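Local structure of ABC transporter, ATP binding protein (Sulfolobus solfataricus, 1OXX) at residues Ala152-Leu155 / Leu161-Leu164; Val211-Lys216 / Ala238-Glu243; Arg312-Pro317 / Glu321-Thr326. The protein hydrolyses ATP to power glucose uptake, serving as the nucleotide-binding subunit of the archaeal ABC transporter GlcSTUV. The protein carries 1 engineered substitution. All blocks are in the same frame, centred on the assembly; numbering follows the deposited sequence.

Contacts 1 and 2 both belong to the ATPase part and use the same mixed sheet: contact 1 packs helix 143-155 against strand 161-165, contact 2 packs helix 235-241 against strand 210-215. Their centres are 25 Å apart and their nearest atoms about 11 Å. Contact 2 is the one near the nucleotide site, the side chain of L240 lying about 7 Å from that of K44, an inferred ATP-binding residue. Contact 3 is a hairpin of the C-terminal domain, its centre 22 Å from that of contact 2 and 43 Å from that of contact 1. Contacts 2 and 3 meet where E243 OE1 packs 3.7 Å from F325 CE1.

Contact 1 of 3, residues Ala152-Leu155 / Leu161-Leu164; sequences ARAL and LLLL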
ATOM      1  N   ALA A 152      16.249  11.729  -7.298  1.00  4.92           N
ATOM      2  CA  ALA A 152      16.828  13.013  -7.657  1.00  3.65           C
ATOM      3  C   ALA A 152      16.213  13.524  -8.948  1.00  4.09           C
ATOM      4  O   ALA A 152      15.927  14.722  -9.084  1.00  5.65           O
ATOM      5  CB  ALA A 152      18.335  12.851  -7.815  1.00  3.68           C
ATOM      6  N   ARG A 153      16.070  12.641  -9.925  1.00  4.65           N
ATOM      7  CA  ARG A 153      15.418  13.013 -11.185  1.00  7.43           C
ATOM      8  C   ARG A 153      14.008  13.565 -10.937  1.00  6.40           C
ATOM      9  O   ARG A 153      13.596  14.558 -11.539  1.00  7.68           O
ATOM     10  CB  ARG A 153      15.368  11.808 -12.122  1.00  6.61           C
ATOM     11  CG  ARG A 153      14.745  12.110 -13.436  1.00  8.77           C
ATOM     12  CD  ARG A 153      14.708  10.934 -14.380  1.00 13.04           C
ATOM     13  NE  ARG A 153      14.005   9.801 -13.816  1.00 10.71           N
ATOM     14  CZ  ARG A 153      13.939   8.612 -14.389  1.00 10.15           C
ATOM     15  NH1 ARG A 153      14.571   8.395 -15.538  1.00  8.31           N
ATOM     16  NH2 ARG A 153      13.285   7.628 -13.795  1.00  9.92           N
ATOM     17  N   ALA A 154      13.266  12.914 -10.049  1.00  3.39           N
ATOM     18  CA  ALA A 154      11.909  13.353  -9.704  1.00  4.64           C
ATOM     19  C   ALA A 154      11.857  14.691  -8.990  1.00  8.12           C
ATOM     20  O   ALA A 154      10.842  15.384  -9.080  1.00  8.47           O
ATOM     21  CB  ALA A 154      11.250  12.324  -8.851  1.00  7.65           C
ATOM     22  N   LEU A 155      12.927  15.057  -8.285  1.00  4.78           N
ATOM     23  CA  LEU A 155      12.958  16.250  -7.428  1.00  4.55           C
ATOM     24  C   LEU A 155      13.667  17.452  -8.034  1.00  4.27           C
ATOM     25  O   LEU A 155      13.651  18.553  -7.490  1.00  6.21           O
ATOM     26  CB  LEU A 155      13.656  15.895  -6.119  1.00  6.65           C
ATOM     27  CG  LEU A 155      12.959  14.830  -5.288  1.00  6.80           C
ATOM     28  CD1 LEU A 155      13.823  14.495  -4.087  1.00 10.86           C
ATOM     29  CD2 LEU A 155      11.602  15.293  -4.854  1.00  9.81           C
ATOM     30  N   LEU A 161       4.182  18.026  -5.750  1.00  4.21           N
ATOM     31  CA  LEU A 161       3.557  16.726  -5.579  1.00  4.99           C
ATOM     32  C   LEU A 161       4.541  15.644  -5.988  1.00  4.60           C
ATOM     33  O   LEU A 161       5.135  15.705  -7.062  1.00  7.29           O
ATOM     34  CB  LEU A 161       2.318  16.650  -6.464  1.00  4.74           C
ATOM     35  CG  LEU A 161       1.587  15.315  -6.570  1.00  7.39           C
ATOM     36  CD1 LEU A 161       1.071  14.866  -5.190  1.00  6.44           C
ATOM     37  CD2 LEU A 161       0.443  15.416  -7.588  1.00 10.66           C
ATOM     38  N   LEU A 162       4.731  14.671  -5.114  1.00  5.34           N
ATOM     39  CA  LEU A 162       5.586  13.535  -5.401  1.00  7.96           C
ATOM     40  C   LEU A 162       4.682  12.312  -5.538  1.00  7.00           C
ATOM     41  O   LEU A 162       3.934  12.001  -4.626  1.00  6.93           O
ATOM     42  CB  LEU A 162       6.582  13.320  -4.274  1.00  8.16           C
ATOM     43  CG  LEU A 162       7.590  12.179  -4.468  1.00 10.34           C
ATOM     44  CD1 LEU A 162       8.432  12.393  -5.726  1.00 10.91           C
ATOM     45  CD2 LEU A 162       8.482  12.059  -3.222  1.00 12.41           C
ATOM     46  N   LEU A 163       4.775  11.642  -6.677  1.00  4.62           N
ATOM     47  CA  LEU A 163       3.947  10.482  -7.002  1.00  2.85           C
ATOM     48  C   LEU A 163       4.830   9.238  -7.042  1.00  6.01           C
ATOM     49  O   LEU A 163       5.803   9.202  -7.780  1.00  6.91           O
ATOM     50  CB  LEU A 163       3.303  10.655  -8.366  1.00  5.72           C
ATOM     51  CG  LEU A 163       2.437  11.883  -8.578  1.00  8.07           C
ATOM     52  CD1 LEU A 163       1.851  11.971 -10.005  1.00 12.15           C
ATOM     53  CD2 LEU A 163       1.296  11.872  -7.568  1.00  8.84           C
ATOM     54  N   LEU A 164       4.454   8.223  -6.278  1.00  4.80           N
ATOM     55  CA  LEU A 164       5.212   6.982  -6.163  1.00  6.46           C
ATOM     56  C   LEU A 164       4.306   5.811  -6.524  1.00  7.23           C
ATOM     57  O   LEU A 164       3.243   5.635  -5.946  1.00  8.66           O
ATOM     58  CB  LEU A 164       5.713   6.800  -4.739  1.00  7.29           C
ATOM     59  CG  LEU A 164       6.534   7.936  -4.126  0.50 11.27           C
ATOM     60  CD1 LEU A 164       6.786   7.660  -2.643  0.50 10.17           C
ATOM     61  CD2 LEU A 164       7.842   8.160  -4.870  0.50 14.89           C
TER
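L162 is the residue to start from, because both touches of this small contact are made by one of its methyls. Its CD1 comes within 4.2 Å of A154 CB and 4.4 Å of L155 CD2, so it fits into the corner between two consecutive residues at the end of helix 143-155. L162 gives up about 42 Å² to the helix, half of the 84 Å² buried in all.

The leucine reaches over because CG stands opposite the backbone N (chi1 -178°), which carries the branched end of the side chain toward the helix; CD1 is the methyl that arrives. A154 presents its single methyl directly to the strand. L155 does it differently: its CB leaves the backbone at a slant, and the CD2 branch then brings the side chain back to L162. The same L155 packs on V186 and L190 of helix 176-190, while A154 also rests on V87 of strand 84-88. The closest CA atoms, those of A154 and L162, are still 7.7 Å apart, which leaves the gap to be bridged by side chains alone.

L162 is bonded through its backbone to T193 and L195 of the neighbouring strand 193-198. L161 and L163 turn to the other face and pack on I51 of helix 41-52, so this strand, the hydrophobic run of the Walker B motif that leads to E166, is sandwiched between helices. Next to A154, R153 ties the helix to the carbonyls of W91 and A92.

Everything that meets here is a buried aliphatic carbon. Such packing excludes water but has little directional preference of its own; the precise placing of helix and strand probably depends also on the hydrogen bonds and packing each has with other neighbours.

Contact 2 of 3, residues Val211-Lys216 / Ala238-Glu243; sequences VGVLVK and ASLIGE
Apolar packing is all that crosses between V213, V215 and L240, and it converges on a single atom, L240 CD1. That methyl lies 3.8 Å from V213 CG1 and 4.0 Å from V215 CG2, resting between two valines that project from the same side of the strand. The two valines share a rotamer but offer different branches. V213 uses the methyl opposite its backbone N (chi1 -177°), whereas V215 uses the one opposite its carbonyl carbon. L240 slants across both and gives up about 50 Å² of the 138 Å² buried, more than any other residue of the two segments.

Polar interactions belong to the helix end and to partners beyond the pair. R277 NH1 takes the carbonyls of A238 and E243, with a weak bond to that of G242, and so gathers the end of helix 235-241 and the turn that follows it. E243 OE1 bonds to Y327 OH in the C-terminal domain.

Strand 210-215 runs in the mixed sheet between 33-37, to which it is parallel, and 218-223, to which it is antiparallel. L214 turns away from the helix; it is modelled in two conformers, and its packing on I36 and L219 is less certain. On the near side, V213 also packs on L228 of helix 225-230, and I241 reaches both Y229 of that helix and L37. L240 touches P39 in the Walker A loop, so the short helix sits over the sheet beside the probable ATP site, just before the chain enters strand 245-252.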
ATOM      1  N   VAL A 211      -5.208   6.582   3.869  1.00  6.24           N
ATOM      2  CA  VAL A 211      -5.190   5.647   2.760  1.00  6.86           C
ATOM      3  C   VAL A 211      -6.582   5.339   2.272  1.00  6.49           C
ATOM      4  O   VAL A 211      -7.530   5.234   3.056  1.00  7.02           O
ATOM      5  CB  VAL A 211      -4.582   4.296   3.178  1.00  8.86           C
ATOM      6  CG1 VAL A 211      -4.663   3.906   4.678  0.50  9.89           C
ATOM      7  CG2 VAL A 211      -4.494   3.216   2.069  0.50  1.40           C
ATOM      8  N   GLY A 212      -6.704   5.228   0.953  1.00  5.82           N
ATOM      9  CA  GLY A 212      -7.923   4.781   0.340  1.00  6.03           C
ATOM     10  C   GLY A 212      -7.694   3.396  -0.235  1.00  6.68           C
ATOM     11  O   GLY A 212      -6.599   3.064  -0.722  1.00  7.64           O
ATOM     12  N   VAL A 213      -8.717   2.567  -0.152  1.00  5.50           N
ATOM     13  CA  VAL A 213      -8.632   1.225  -0.679  1.00  4.64           C
ATOM     14  C   VAL A 213      -9.543   1.078  -1.884  1.00  5.28           C
ATOM     15  O   VAL A 213     -10.748   1.347  -1.816  1.00  7.64           O
ATOM     16  CB  VAL A 213      -9.027   0.208   0.385  1.00  7.07           C
ATOM     17  CG1 VAL A 213      -8.863  -1.192  -0.150  1.00  7.63           C
ATOM     18  CG2 VAL A 213      -8.180   0.424   1.625  1.00 10.60           C
ATOM     19  N   LEU A 214      -8.952   0.630  -2.983  1.00  5.61           N
ATOM     20  CA  LEU A 214      -9.652   0.458  -4.250  1.00  5.21           C
ATOM     21  C   LEU A 214      -9.981  -1.016  -4.514  1.00 10.16           C
ATOM     22  O   LEU A 214      -9.070  -1.845  -4.562  1.00 13.91           O
ATOM     23  CB  LEU A 214      -8.771   0.950  -5.401  1.00  9.52           C
ATOM     24  CG  LEU A 214      -9.016   2.366  -5.937  0.50 25.06           C
ATOM     25  CD1 LEU A 214      -9.800   3.210  -4.951  0.50 22.35           C
ATOM     26  CD2 LEU A 214      -7.714   3.059  -6.340  0.50 20.07           C
ATOM     27  N   VAL A 215     -11.263  -1.323  -4.698  1.00  9.03           N
ATOM     28  CA  VAL A 215     -11.696  -2.679  -5.032  1.00  9.59           C
ATOM     29  C   VAL A 215     -12.637  -2.584  -6.230  1.00  7.67           C
ATOM     30  O   VAL A 215     -13.611  -1.854  -6.194  1.00  9.79           O
ATOM     31  CB  VAL A 215     -12.419  -3.364  -3.866  1.00  9.65           C
ATOM     32  CG1 VAL A 215     -12.904  -4.762  -4.267  1.00 12.45           C
ATOM     33  CG2 VAL A 215     -11.516  -3.453  -2.632  1.00 12.66           C
ATOM     34  N   LYS A 216     -12.310  -3.320  -7.287  1.00 15.89           N
ATOM     35  CA  LYS A 216     -13.107  -3.318  -8.509  1.00 12.63           C
ATOM     36  C   LYS A 216     -13.347  -1.904  -9.041  1.00  9.86           C
ATOM     37  O   LYS A 216     -14.424  -1.592  -9.536  1.00 17.22           O
ATOM     38  CB  LYS A 216     -14.432  -4.042  -8.282  1.00 20.16           C
ATOM     39  N   ALA A 238      -9.862  -5.975   4.916  1.00  4.40           N
ATOM     40  CA  ALA A 238      -9.078  -6.505   6.022  1.00  6.02           C
ATOM     41  C   ALA A 238      -7.819  -7.194   5.534  1.00  5.99           C
ATOM     42  O   ALA A 238      -6.758  -7.034   6.128  1.00  6.43           O
ATOM     43  CB  ALA A 238      -9.900  -7.476   6.828  1.00  7.50           C
ATOM     44  N   SER A 239      -7.947  -7.981   4.469  1.00  5.55           N
ATOM     45  CA  SER A 239      -6.816  -8.732   3.930  1.00  7.27           C
ATOM     46  C   SER A 239      -5.868  -7.884   3.088  1.00  5.26           C
ATOM     47  O   SER A 239      -4.685  -8.177   2.990  1.00  8.14           O
ATOM     48  CB  SER A 239      -7.322  -9.919   3.119  1.00  9.66           C
ATOM     49  OG  SER A 239      -7.871  -9.518   1.884  1.00 12.84           O
ATOM     50  N   LEU A 240      -6.378  -6.824   2.481  1.00  7.13           N
ATOM     51  CA  LEU A 240      -5.513  -5.955   1.695  1.00  7.54           C
ATOM     52  C   LEU A 240      -4.528  -5.188   2.581  1.00  8.76           C
ATOM     53  O   LEU A 240      -3.378  -4.909   2.167  1.00  9.42           O
ATOM     54  CB  LEU A 240      -6.347  -4.987   0.845  1.00  5.47           C
ATOM     55  CG  LEU A 240      -6.939  -5.623  -0.396  1.00  9.79           C
ATOM     56  CD1 LEU A 240      -8.081  -4.782  -0.968  1.00 10.53           C
ATOM     57  CD2 LEU A 240      -5.823  -5.853  -1.427  1.00 12.45           C
ATOM     58  N   ILE A 241      -4.971  -4.835   3.789  1.00  5.86           N
ATOM     59  CA  ILE A 241      -4.152  -4.031   4.680  1.00  5.15           C
ATOM     60  C   ILE A 241      -3.209  -4.857   5.558  1.00  5.39           C
ATOM     61  O   ILE A 241      -2.328  -4.296   6.190  1.00  7.74           O
ATOM     62  CB  ILE A 241      -5.059  -3.087   5.518  1.00  9.09           C
ATOM     63  CG1 ILE A 241      -4.245  -2.024   6.276  1.00 12.01           C
ATOM     64  CG2 ILE A 241      -5.901  -3.881   6.468  1.00 10.48           C
ATOM     65  CD1 ILE A 241      -3.785  -0.872   5.420  1.00 15.12           C
ATOM     66  N   GLY A 242      -3.395  -6.180   5.589  1.00  6.21           N
ATOM     67  CA  GLY A 242      -2.535  -7.052   6.377  1.00  7.44           C
ATOM     68  C   GLY A 242      -3.012  -8.489   6.397  1.00  6.86           C
ATOM     69  O   GLY A 242      -4.141  -8.782   6.002  1.00  6.67           O
ATOM     70  N   GLU A 243      -2.164  -9.381   6.894  1.00  8.16           N
ATOM     71  CA  GLU A 243      -2.522 -10.786   7.001  1.00  9.06           C
ATOM     72  C   GLU A 243      -3.716 -10.982   7.903  1.00  3.94           C
ATOM     73  O   GLU A 243      -3.848 -10.343   8.952  1.00  6.79           O
ATOM     74  CB  GLU A 243      -1.355 -11.611   7.556  1.00  9.72           C
ATOM     75  CG  GLU A 243      -0.153 -11.646   6.640  1.00 12.15           C
ATOM     76  CD  GLU A 243       0.789 -12.791   6.953  1.00 17.15           C
ATOM     77  OE1 GLU A 243       0.982 -13.080   8.149  1.00 16.21           O
ATOM     78  OE2 GLU A 243       1.330 -13.391   5.998  1.00 25.12           O
TER

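Contact 3 of 3, residues Arg312-Pro317 / Glu321-Thr326; sequences RITITP and EEEIFT
R312 lays its guanidinium flat on the ring of F325, a cation-pi stack with CZ 3.7 Å from the ring centroid and the two planes 17° apart. NH2 stands over the middle of the ring, 3.1 Å above its plane. The extended arginine chain gives the reach; the turn about NE (chi4 -83°) sets the guanidinium nearly parallel to the ring, which stands out from the sheet.

On the same face, T314 is paired with F325 in a non-hydrogen-bonded position, and its OG1 lies 3.6 Å from F325 CB. T314 CG2 turns instead to the E323 side chain, 4.0 Å from its CB; the carboxylate of E323 goes on to a salt bridge with K302. The other face carries I313, I315, I324 and T326. There I315 and I324 lie side by side and point the same way, I315 CG1 3.9 Å from I324 CB.

Two hydrogen-bonded pairs join the backbones, I313 with T326 and I315 with I324. Straightest is I315 N to I324 O, 2.7 Å with 172° at the hydrogen. Beyond them the regular pairing stops: E322 O is buried without a hydrogen-bond partner, with P317 CD 3.0 Å away.

This is an antiparallel hairpin at the border of a sheet in the C-terminal domain, whose family belongs to the OB clan. One face is mainly aliphatic, reaching L283 and L247, though T326 OG1 bonds to the carbonyl of P278; the other holds the E323 salt bridge and a guanidinium charge stacked on the pi face of an aromatic ring, which probably steadies the arginine.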
ATOM      1  N   ARG A 312       5.195 -20.781  11.564  1.00  3.71           N
ATOM      2  CA  ARG A 312       3.849 -20.463  11.119  1.00  5.95           C
ATOM      3  C   ARG A 312       3.037 -21.729  11.289  1.00  5.62           C
ATOM      4  O   ARG A 312       3.205 -22.702  10.540  1.00  6.00           O
ATOM      5  CB  ARG A 312       3.864 -20.013   9.662  1.00  6.00           C
ATOM      6  CG  ARG A 312       2.554 -19.463   9.104  1.00  8.83           C
ATOM      7  CD  ARG A 312       2.713 -19.136   7.625  1.00  9.48           C
ATOM      8  NE  ARG A 312       1.618 -18.417   6.983  1.00 10.89           N
ATOM      9  CZ  ARG A 312       0.531 -18.986   6.504  1.00 15.03           C
ATOM     10  NH1 ARG A 312       0.358 -20.294   6.624  1.00 11.87           N
ATOM     11  NH2 ARG A 312      -0.386 -18.241   5.906  1.00 13.14           N
ATOM     12  N   ILE A 313       2.195 -21.736  12.313  1.00  3.83           N
ATOM     13  CA  ILE A 313       1.420 -22.902  12.660  1.00  3.32           C
ATOM     14  C   ILE A 313       0.008 -22.750  12.131  1.00  3.54           C
ATOM     15  O   ILE A 313      -0.692 -21.797  12.487  1.00  4.72           O
ATOM     16  CB  ILE A 313       1.375 -23.103  14.200  1.00  3.58           C
ATOM     17  CG1 ILE A 313       2.779 -23.123  14.788  1.00 10.42           C
ATOM     18  CG2 ILE A 313       0.607 -24.353  14.540  1.00  5.71           C
ATOM     19  CD1 ILE A 313       2.797 -23.179  16.276  1.00 12.17           C
ATOM     20  N   THR A 314      -0.421 -23.683  11.295  1.00  4.60           N
ATOM     21  CA  THR A 314      -1.766 -23.688  10.758  1.00  3.86           C
ATOM     22  C   THR A 314      -2.558 -24.785  11.443  1.00  5.84           C
ATOM     23  O   THR A 314      -2.103 -25.938  11.503  1.00  5.26           O
ATOM     24  CB  THR A 314      -1.749 -23.968   9.253  1.00  6.26           C
ATOM     25  OG1 THR A 314      -1.102 -22.890   8.558  1.00  7.65           O
ATOM     26  CG2 THR A 314      -3.174 -24.008   8.722  1.00  7.62           C
ATOM     27  N   ILE A 315      -3.716 -24.421  11.981  1.00  6.51           N
ATOM     28  CA  ILE A 315      -4.609 -25.376  12.598  1.00  3.33           C
ATOM     29  C   ILE A 315      -5.911 -25.377  11.840  1.00  7.69           C
ATOM     30  O   ILE A 315      -6.161 -24.491  11.027  1.00  7.72           O
ATOM     31  CB  ILE A 315      -4.892 -25.004  14.072  1.00  4.03           C
ATOM     32  CG1 ILE A 315      -5.666 -23.698  14.171  1.00  8.40           C
ATOM     33  CG2 ILE A 315      -3.612 -24.894  14.858  1.00  8.90           C
ATOM     34  CD1 ILE A 315      -7.124 -23.872  14.404  1.00 19.27           C
ATOM     35  N   THR A 316      -6.716 -26.401  12.083  1.00  5.85           N
ATOM     36  CA  THR A 316      -8.116 -26.365  11.700  1.00  6.20           C
ATOM     37  C   THR A 316      -8.887 -26.773  12.932  1.00  9.02           C
ATOM     38  O   THR A 316      -8.351 -27.435  13.816  1.00  8.18           O
ATOM     39  CB  THR A 316      -8.518 -27.320  10.572  1.00  8.71           C
ATOM     40  OG1 THR A 316      -8.390 -28.669  11.021  1.00  9.83           O
ATOM     41  CG2 THR A 316      -7.622 -27.177   9.353  1.00  6.77           C
ATOM     42  N   PRO A 317     -10.147 -26.367  13.010  1.00  7.14           N
ATOM     43  CA  PRO A 317     -11.001 -26.886  14.070  1.00  5.81           C
ATOM     44  C   PRO A 317     -11.233 -28.354  13.816  1.00  9.76           C
ATOM     45  O   PRO A 317     -11.015 -28.828  12.691  1.00 11.08           O
ATOM     46  CB  PRO A 317     -12.316 -26.126  13.882  1.00  6.31           C
ATOM     47  CG  PRO A 317     -11.980 -24.975  13.039  1.00  8.83           C
ATOM     48  CD  PRO A 317     -10.861 -25.419  12.141  1.00  8.57           C
ATOM     49  N   GLU A 321     -12.673 -27.847   7.776  1.00  7.89           N
ATOM     50  CA  GLU A 321     -11.480 -27.648   6.961  1.00 10.86           C
ATOM     51  C   GLU A 321     -11.037 -26.185   6.956  1.00 10.20           C
ATOM     52  O   GLU A 321     -10.062 -25.840   6.280  1.00 10.32           O
ATOM     53  CB  GLU A 321     -11.712 -28.141   5.531  1.00 13.70           C
ATOM     54  CG  GLU A 321     -11.919 -29.646   5.470  1.00 17.43           C
ATOM     55  CD  GLU A 321     -12.155 -30.160   4.063  1.00 38.26           C
ATOM     56  OE1 GLU A 321     -13.304 -30.073   3.581  1.00 51.06           O
ATOM     57  OE2 GLU A 321     -11.193 -30.663   3.443  1.00 56.90           O
ATOM     58  N   GLU A 322     -11.724 -25.335   7.712  1.00  7.66           N
ATOM     59  CA  GLU A 322     -11.341 -23.921   7.808  1.00 10.15           C
ATOM     60  C   GLU A 322     -10.013 -23.831   8.525  1.00 11.23           C
ATOM     61  O   GLU A 322      -9.746 -24.596   9.437  1.00 12.64           O
ATOM     62  CB  GLU A 322     -12.394 -23.116   8.561  1.00  8.88           C
ATOM     63  CG  GLU A 322     -13.762 -23.097   7.903  1.00  9.25           C
ATOM     64  CD  GLU A 322     -13.778 -22.340   6.592  1.00 15.39           C
ATOM     65  OE1 GLU A 322     -13.924 -22.971   5.525  1.00 24.80           O
ATOM     66  OE2 GLU A 322     -13.647 -21.108   6.630  1.00 17.74           O
ATOM     67  N   GLU A 323      -9.181 -22.892   8.101  1.00 13.67           N
ATOM     68  CA  GLU A 323      -7.843 -22.769   8.671  1.00  9.99           C
ATOM     69  C   GLU A 323      -7.614 -21.488   9.453  1.00 12.03           C
ATOM     70  O   GLU A 323      -8.191 -20.434   9.166  1.00 10.24           O
ATOM     71  CB  GLU A 323      -6.805 -22.816   7.560  1.00 10.92           C
ATOM     72  CG  GLU A 323      -6.748 -24.134   6.808  1.00 17.02           C
ATOM     73  CD  GLU A 323      -5.797 -24.101   5.625  1.00 16.44           C
ATOM     74  OE1 GLU A 323      -5.249 -23.023   5.296  1.00 20.04           O
ATOM     75  OE2 GLU A 323      -5.606 -25.167   5.004  1.00 25.84           O
ATOM     76  N   ILE A 324      -6.747 -21.605  10.454  1.00  7.42           N
ATOM     77  CA  ILE A 324      -6.245 -20.470  11.195  1.00  7.71           C
ATOM     78  C   ILE A 324      -4.735 -20.670  11.327  1.00  5.47           C
ATOM     79  O   ILE A 324      -4.251 -21.735  11.767  1.00  7.09           O
ATOM     80  CB  ILE A 324      -6.848 -20.372  12.586  1.00  6.02           C
ATOM     81  CG1 ILE A 324      -8.321 -19.988  12.517  1.00 11.42           C
ATOM     82  CG2 ILE A 324      -6.084 -19.367  13.400  1.00 13.59           C
ATOM     83  CD1 ILE A 324      -8.949 -19.940  13.894  1.00 14.02           C
ATOM     84  N   PHE A 325      -3.982 -19.664  10.901  1.00  5.14           N
ATOM     85  CA  PHE A 325      -2.548 -19.671  11.146  1.00  6.99           C
ATOM     86  C   PHE A 325      -2.147 -18.569  12.104  1.00  6.41           C
ATOM     87  O   PHE A 325      -2.818 -17.524  12.242  1.00  7.04           O
ATOM     88  CB  PHE A 325      -1.713 -19.599   9.858  1.00  5.19           C
ATOM     89  CG  PHE A 325      -1.821 -18.300   9.119  1.00  9.24           C
ATOM     90  CD1 PHE A 325      -0.949 -17.263   9.375  1.00 10.59           C
ATOM     91  CD2 PHE A 325      -2.811 -18.117   8.176  1.00 11.43           C
ATOM     92  CE1 PHE A 325      -1.075 -16.056   8.692  1.00 13.77           C
ATOM     93  CE2 PHE A 325      -2.938 -16.920   7.502  1.00 15.71           C
ATOM     94  CZ  PHE A 325      -2.060 -15.896   7.759  1.00 13.22           C
ATOM     95  N   THR A 326      -1.050 -18.828  12.792  1.00  5.35           N
ATOM     96  CA  THR A 326      -0.474 -17.883  13.717  1.00  4.95           C
ATOM     97  C   THR A 326       1.035 -18.139  13.761  1.00  6.13           C
ATOM     98  O   THR A 326       1.516 -19.145  13.231  1.00  6.18           O
ATOM     99  CB  THR A 326      -1.105 -18.040  15.107  1.00  7.43           C
ATOM    100  OG1 THR A 326      -0.675 -16.961  15.942  1.00  7.73           O
ATOM    101  CG2 THR A 326      -0.591 -19.278  15.801  1.00 10.00           C
TER